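Local atomic coordinates of nucleoplasmin-like protein (PDB entry 1NLQ), a protein that binds core histones as a chaperone and functions in the ATP-facilitated assembly of approximately regularly spaced nucleosomal arrays. Residues E52-T55 against V60-P63; V18-D23 against Q30-K35. All coordinates share one frame; numbering follows the deposited sequence.

Contact 1 (E52-T55 against V60-P63); sequences EVNT and VQIP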
loop_
_atom_site.group_PDB
_atom_site.type_symbol
_atom_site.label_atom_id
_atom_site.label_comp_id
_atom_site.label_asym_id
_atom_site.label_seq_id
_atom_site.Cartn_x
_atom_site.Cartn_y
_atom_site.Cartn_z
ATOM N N GLU A 52 19.259 0.682 -4.187
ATOM C CA GLU A 52 19.425 -0.557 -4.924
ATOM C C GLU A 52 19.636 -1.684 -3.934
ATOM O O GLU A 52 20.362 -1.523 -2.954
ATOM C CB GLU A 52 20.642 -0.455 -5.835
ATOM C CG GLU A 52 20.952 -1.736 -6.578
ATOM C CD GLU A 52 22.375 -1.765 -7.070
ATOM O OE1 GLU A 52 22.713 -1.005 -8.001
ATOM O OE2 GLU A 52 23.160 -2.552 -6.504
ATOM N N VAL A 53 18.994 -2.821 -4.173
ATOM C CA VAL A 53 19.158 -3.954 -3.282
ATOM C C VAL A 53 20.077 -4.961 -3.966
ATOM O O VAL A 53 20.023 -5.139 -5.181
ATOM C CB VAL A 53 17.790 -4.622 -2.927
ATOM C CG1 VAL A 53 17.184 -5.290 -4.143
ATOM C CG2 VAL A 53 17.987 -5.647 -1.823
ATOM N N ASN A 54 20.942 -5.591 -3.175
ATOM C CA ASN A 54 21.880 -6.573 -3.698
ATOM C C ASN A 54 21.846 -7.863 -2.901
ATOM O O ASN A 54 21.933 -7.850 -1.678
ATOM C CB ASN A 54 23.312 -6.037 -3.655
ATOM C CG ASN A 54 23.505 -4.819 -4.521
ATOM O OD1 ASN A 54 23.243 -3.685 -4.100
ATOM N ND2 ASN A 54 23.953 -5.041 -5.751
ATOM N N THR A 55 21.714 -8.979 -3.598
ATOM C CA THR A 55 21.727 -10.277 -2.946
ATOM C C THR A 55 22.481 -11.224 -3.863
ATOM O O THR A 55 22.017 -11.545 -4.950
ATOM C CB THR A 55 20.307 -10.826 -2.701
ATOM O OG1 THR A 55 19.719 -10.167 -1.572
ATOM C CG2 THR A 55 20.365 -12.312 -2.420
ATOM N N VAL A 60 21.026 -11.028 -7.719
ATOM C CA VAL A 60 20.143 -9.883 -7.619
ATOM C C VAL A 60 20.826 -8.548 -7.359
ATOM O O VAL A 60 21.596 -8.390 -6.412
ATOM C CB VAL A 60 19.077 -10.119 -6.517
ATOM C CG1 VAL A 60 18.486 -8.791 -6.052
ATOM C CG2 VAL A 60 17.959 -11.000 -7.069
ATOM N N GLN A 61 20.533 -7.600 -8.242
ATOM C CA GLN A 61 21.016 -6.231 -8.161
ATOM C C GLN A 61 19.989 -5.423 -8.939
ATOM O O GLN A 61 19.943 -5.468 -10.175
ATOM C CB GLN A 61 22.408 -6.060 -8.777
ATOM C CG GLN A 61 22.830 -4.588 -8.851
ATOM C CD GLN A 61 24.321 -4.386 -9.073
ATOM O OE1 GLN A 61 25.128 -4.485 -8.141
ATOM N NE2 GLN A 61 24.693 -4.101 -10.316
ATOM N N ILE A 62 19.163 -4.683 -8.210
ATOM C CA ILE A 62 18.105 -3.915 -8.842
ATOM C C ILE A 62 17.572 -2.845 -7.892
ATOM O O ILE A 62 17.508 -3.064 -6.685
ATOM C CB ILE A 62 16.945 -4.863 -9.229
ATOM C CG1 ILE A 62 15.894 -4.125 -10.061
ATOM C CG2 ILE A 62 16.301 -5.422 -7.963
ATOM C CD1 ILE A 62 14.797 -5.051 -10.608
ATOM N N PRO A 63 17.207 -1.666 -8.425
ATOM C CA PRO A 63 16.674 -0.596 -7.570
ATOM C C PRO A 63 15.337 -1.052 -6.971
ATOM O O PRO A 63 14.520 -1.653 -7.674
ATOM C CB PRO A 63 16.488 0.565 -8.549
ATOM C CG PRO A 63 17.564 0.324 -9.576
ATOM C CD PRO A 63 17.467 -1.171 -9.789
#
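Val53 and Ile62 form a hydrogen-bonded pair in the antiparallel beta hairpin made by strands 48-55 and 60-68, at one border of a sheet in the beta-sandwich of the N-terminal core, the nucleoplasmin domain. Val53 N gives its proton to Ile62 O at 2.9 Å, and the return bond from Ile62 N reaches Val53 O at 3.2 Å. Thr55 N adds a bond to Val60 O, which also takes a CA-H...O contact from Asn54.

The side chains divide by face. Val53, Thr55, Val60 and Ile62 share one; Val53 CG1, set between its backbone N and carbonyl carbon (chi1 68°), lies 3.9 Å from Ile62 CG2. Glu52, Asn54 and Gln61 share the other. The amides of Asn54 and Gln61 stand almost perpendicular, planes 87° apart. Asn54 ND2 serves both neighbours: it meets Glu52 OE2 nearly along the C-O axis at 2.7 Å, and makes a weak, bent bond to Gln61 OE1, also 2.7 Å long.

Further out, Val53 and Thr55 reach Phe81 of strand 74-82, whereas Val60 and Ile62 meet Phe6 and Thr10 of the second subunit, bringing the hairpin into the pentamer interface. There Pro63 O takes a weak hydrogen bond from His100 NE2 of that subunit.

Contact 2 (V18-D23 against Q30-K35); sequences VTWDVD and QKLVIK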
loop_
_atom_site.group_PDB
_atom_site.type_symbol
_atom_site.label_atom_id
_atom_site.label_comp_id
_atom_site.label_asym_id
_atom_site.label_seq_id
_atom_site.Cartn_x
_atom_site.Cartn_y
_atom_site.Cartn_z
ATOM N N VAL A 18 24.147 -0.309 3.672
ATOM C CA VAL A 18 23.771 -1.045 4.874
ATOM C C VAL A 18 23.587 -2.495 4.449
ATOM O O VAL A 18 22.973 -2.779 3.416
ATOM C CB VAL A 18 22.456 -0.518 5.497
ATOM C CG1 VAL A 18 22.109 -1.329 6.732
ATOM C CG2 VAL A 18 22.602 0.947 5.877
ATOM N N THR A 19 24.154 -3.411 5.223
ATOM C CA THR A 19 24.055 -4.823 4.918
ATOM C C THR A 19 23.323 -5.577 6.015
ATOM O O THR A 19 23.534 -5.333 7.204
ATOM C CB THR A 19 25.454 -5.464 4.738
ATOM O OG1 THR A 19 26.126 -4.861 3.625
ATOM C CG2 THR A 19 25.322 -6.960 4.492
ATOM N N TRP A 20 22.445 -6.481 5.603
ATOM C CA TRP A 20 21.703 -7.314 6.536
ATOM C C TRP A 20 22.271 -8.716 6.356
ATOM O O TRP A 20 22.263 -9.263 5.254
ATOM C CB TRP A 20 20.207 -7.329 6.208
ATOM C CG TRP A 20 19.414 -8.238 7.120
ATOM C CD1 TRP A 20 19.154 -8.043 8.449
ATOM C CD2 TRP A 20 18.787 -9.479 6.769
ATOM N NE1 TRP A 20 18.400 -9.084 8.946
ATOM C CE2 TRP A 20 18.161 -9.978 7.935
ATOM C CE3 TRP A 20 18.687 -10.216 5.581
ATOM C CZ2 TRP A 20 17.449 -11.183 7.948
ATOM C CZ3 TRP A 20 17.975 -11.418 5.593
ATOM C CH2 TRP A 20 17.365 -11.887 6.774
ATOM N N ASP A 21 22.779 -9.291 7.430
ATOM C CA ASP A 21 23.336 -10.629 7.337
ATOM C C ASP A 21 23.355 -11.284 8.696
ATOM O O ASP A 21 24.398 -11.766 9.151
ATOM C CB ASP A 21 24.748 -10.580 6.773
ATOM C CG ASP A 21 25.276 -11.953 6.431
ATOM O OD1 ASP A 21 26.401 -12.030 5.904
ATOM O OD2 ASP A 21 24.565 -12.953 6.687
ATOM N N VAL A 22 22.177 -11.305 9.316
ATOM C CA VAL A 22 21.955 -11.883 10.632
ATOM C C VAL A 22 22.564 -13.263 10.857
ATOM O O VAL A 22 21.989 -14.281 10.458
ATOM C CB VAL A 22 20.439 -11.973 10.928
ATOM C CG1 VAL A 22 20.190 -12.706 12.238
ATOM C CG2 VAL A 22 19.851 -10.584 10.977
ATOM N N ASP A 23 23.722 -13.289 11.516
ATOM C CA ASP A 23 24.397 -14.540 11.825
ATOM C C ASP A 23 24.796 -15.288 10.555
ATOM O O ASP A 23 24.423 -16.451 10.352
ATOM C CB ASP A 23 23.481 -15.390 12.709
ATOM C CG ASP A 23 23.276 -14.765 14.078
ATOM O OD1 ASP A 23 22.224 -15.012 14.713
ATOM O OD2 ASP A 23 24.186 -14.019 14.514
ATOM N N GLN A 30 15.644 -17.317 8.742
ATOM C CA GLN A 30 15.612 -15.873 8.907
ATOM C C GLN A 30 15.150 -15.184 7.631
ATOM O O GLN A 30 15.538 -15.562 6.527
ATOM C CB GLN A 30 16.980 -15.326 9.331
ATOM C CG GLN A 30 18.128 -15.598 8.383
ATOM C CD GLN A 30 18.918 -16.831 8.784
ATOM O OE1 GLN A 30 18.389 -17.939 8.783
ATOM N NE2 GLN A 30 20.192 -16.638 9.142
ATOM N N LYS A 31 14.304 -14.173 7.794
ATOM C CA LYS A 31 13.777 -13.426 6.662
ATOM C C LYS A 31 13.685 -11.947 6.983
ATOM O O LYS A 31 13.300 -11.566 8.084
ATOM C CB LYS A 31 12.380 -13.935 6.285
ATOM C CG LYS A 31 11.719 -13.165 5.142
ATOM C CD LYS A 31 10.247 -13.534 4.954
ATOM C CE LYS A 31 10.066 -15.019 4.675
ATOM N NZ LYS A 31 8.658 -15.359 4.305
ATOM N N LEU A 32 14.043 -11.121 6.011
ATOM C CA LEU A 32 13.964 -9.677 6.168
ATOM C C LEU A 32 12.826 -9.194 5.285
ATOM O O LEU A 32 12.826 -9.426 4.075
ATOM C CB LEU A 32 15.263 -9.014 5.720
ATOM C CG LEU A 32 15.266 -7.485 5.794
ATOM C CD1 LEU A 32 15.098 -7.026 7.240
ATOM C CD2 LEU A 32 16.565 -6.964 5.225
ATOM N N VAL A 33 11.840 -8.538 5.886
ATOM C CA VAL A 33 10.712 -8.033 5.125
ATOM C C VAL A 33 10.834 -6.522 5.085
ATOM O O VAL A 33 10.905 -5.884 6.127
ATOM C CB VAL A 33 9.368 -8.395 5.789
ATOM C CG1 VAL A 33 8.213 -7.904 4.917
ATOM C CG2 VAL A 33 9.278 -9.903 6.002
ATOM N N ILE A 34 10.884 -5.954 3.890
ATOM C CA ILE A 34 10.994 -4.506 3.774
ATOM C C ILE A 34 9.618 -3.938 3.483
ATOM O O ILE A 34 9.055 -4.168 2.415
ATOM C CB ILE A 34 11.975 -4.107 2.662
ATOM C CG1 ILE A 34 13.380 -4.611 3.005
ATOM C CG2 ILE A 34 11.986 -2.601 2.500
ATOM C CD1 ILE A 34 13.877 -4.203 4.389
ATOM N N LYS A 35 9.084 -3.194 4.450
ATOM C CA LYS A 35 7.750 -2.623 4.342
ATOM C C LYS A 35 7.666 -1.232 3.754
ATOM O O LYS A 35 6.748 -0.935 3.000
ATOM C CB LYS A 35 7.084 -2.601 5.719
ATOM C CG LYS A 35 6.777 -3.969 6.301
ATOM C CD LYS A 35 5.717 -4.665 5.474
ATOM C CE LYS A 35 5.176 -5.910 6.161
ATOM N NZ LYS A 35 4.027 -6.485 5.400
#
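Trp20 and Leu32 make an apolar contact across the interior of the beta-sandwich, joining strand 17-20, at the border of one sheet, to strand 31-39, inside the other. The backbones stay well apart, with Trp20 CA and Leu32 CA 8.1 Å from each other, and the indole fills the distance between them.

Leu32 CB sits squarely over the six-membered ring, 3.4 Å from its centroid and 4° off the normal, a CH-pi contact. Further along the same side chain, Leu32 CD2 lies 3.7 Å from Trp20 CG, toward the pyrrole part of the indole; the two side chains run past each other in opposite directions. Trp20 CG is anti to the backbone N (chi1 177°), which carries the ring across to the facing sheet, where CH2 comes within 3.5 Å of Leu32 N. The carbonyl carbon of Gln30 lies at the ring's edge, near its plane. The indole's polar end is satisfied too, since Trp20 NE1 is hydrogen-bonded to Asn103 OD1 on strand 97-104. Without the indole, as with an alanine here, Leu32 CB and CD2 would probably face a gap and Asn103 OD1 would lose its N-H donor.

Beyond the end of strand 17-20, the chain is tied by a polar link. Gln30 NE2 donates to Val22 O at 3.2 Å, nearly in line with the carbonyl bond. The bend at chi2 (-96°) helps turn the amide toward that oxygen. NE2 also bonds to Tyr26 O, and OE1 accepts from Arg28 N.

Both ends of this buried amide are thus used: its N-H groups serve carbonyls of the intervening loop and of Val22, its oxygen takes a loop N-H, and these bonds are likely to limit rotation of the amide.

The two contacts share a sheet but join different parts of the sandwich. Contact 1 pairs neighbouring strands within that sheet, so regular backbone bonds carry it; contact 2 spans the interior from the sheet's other border strand, 17-20, to the opposite sheet and relies on side chains. Both are part core and part surface: in contact 1 the valines, Thr55 and Ile62 are buried and Gln61 is exposed, while in contact 2 Trp20, Leu32 and Gln30 are buried and Asp23 is exposed. Their nearest atoms are about 7 Å apart, and strand 86-92 lies between 17-20 and 48-55. Phe81 is a common neighbour, met by side chains of contact 1 and backbone-bonded to Leu32 of contact 2.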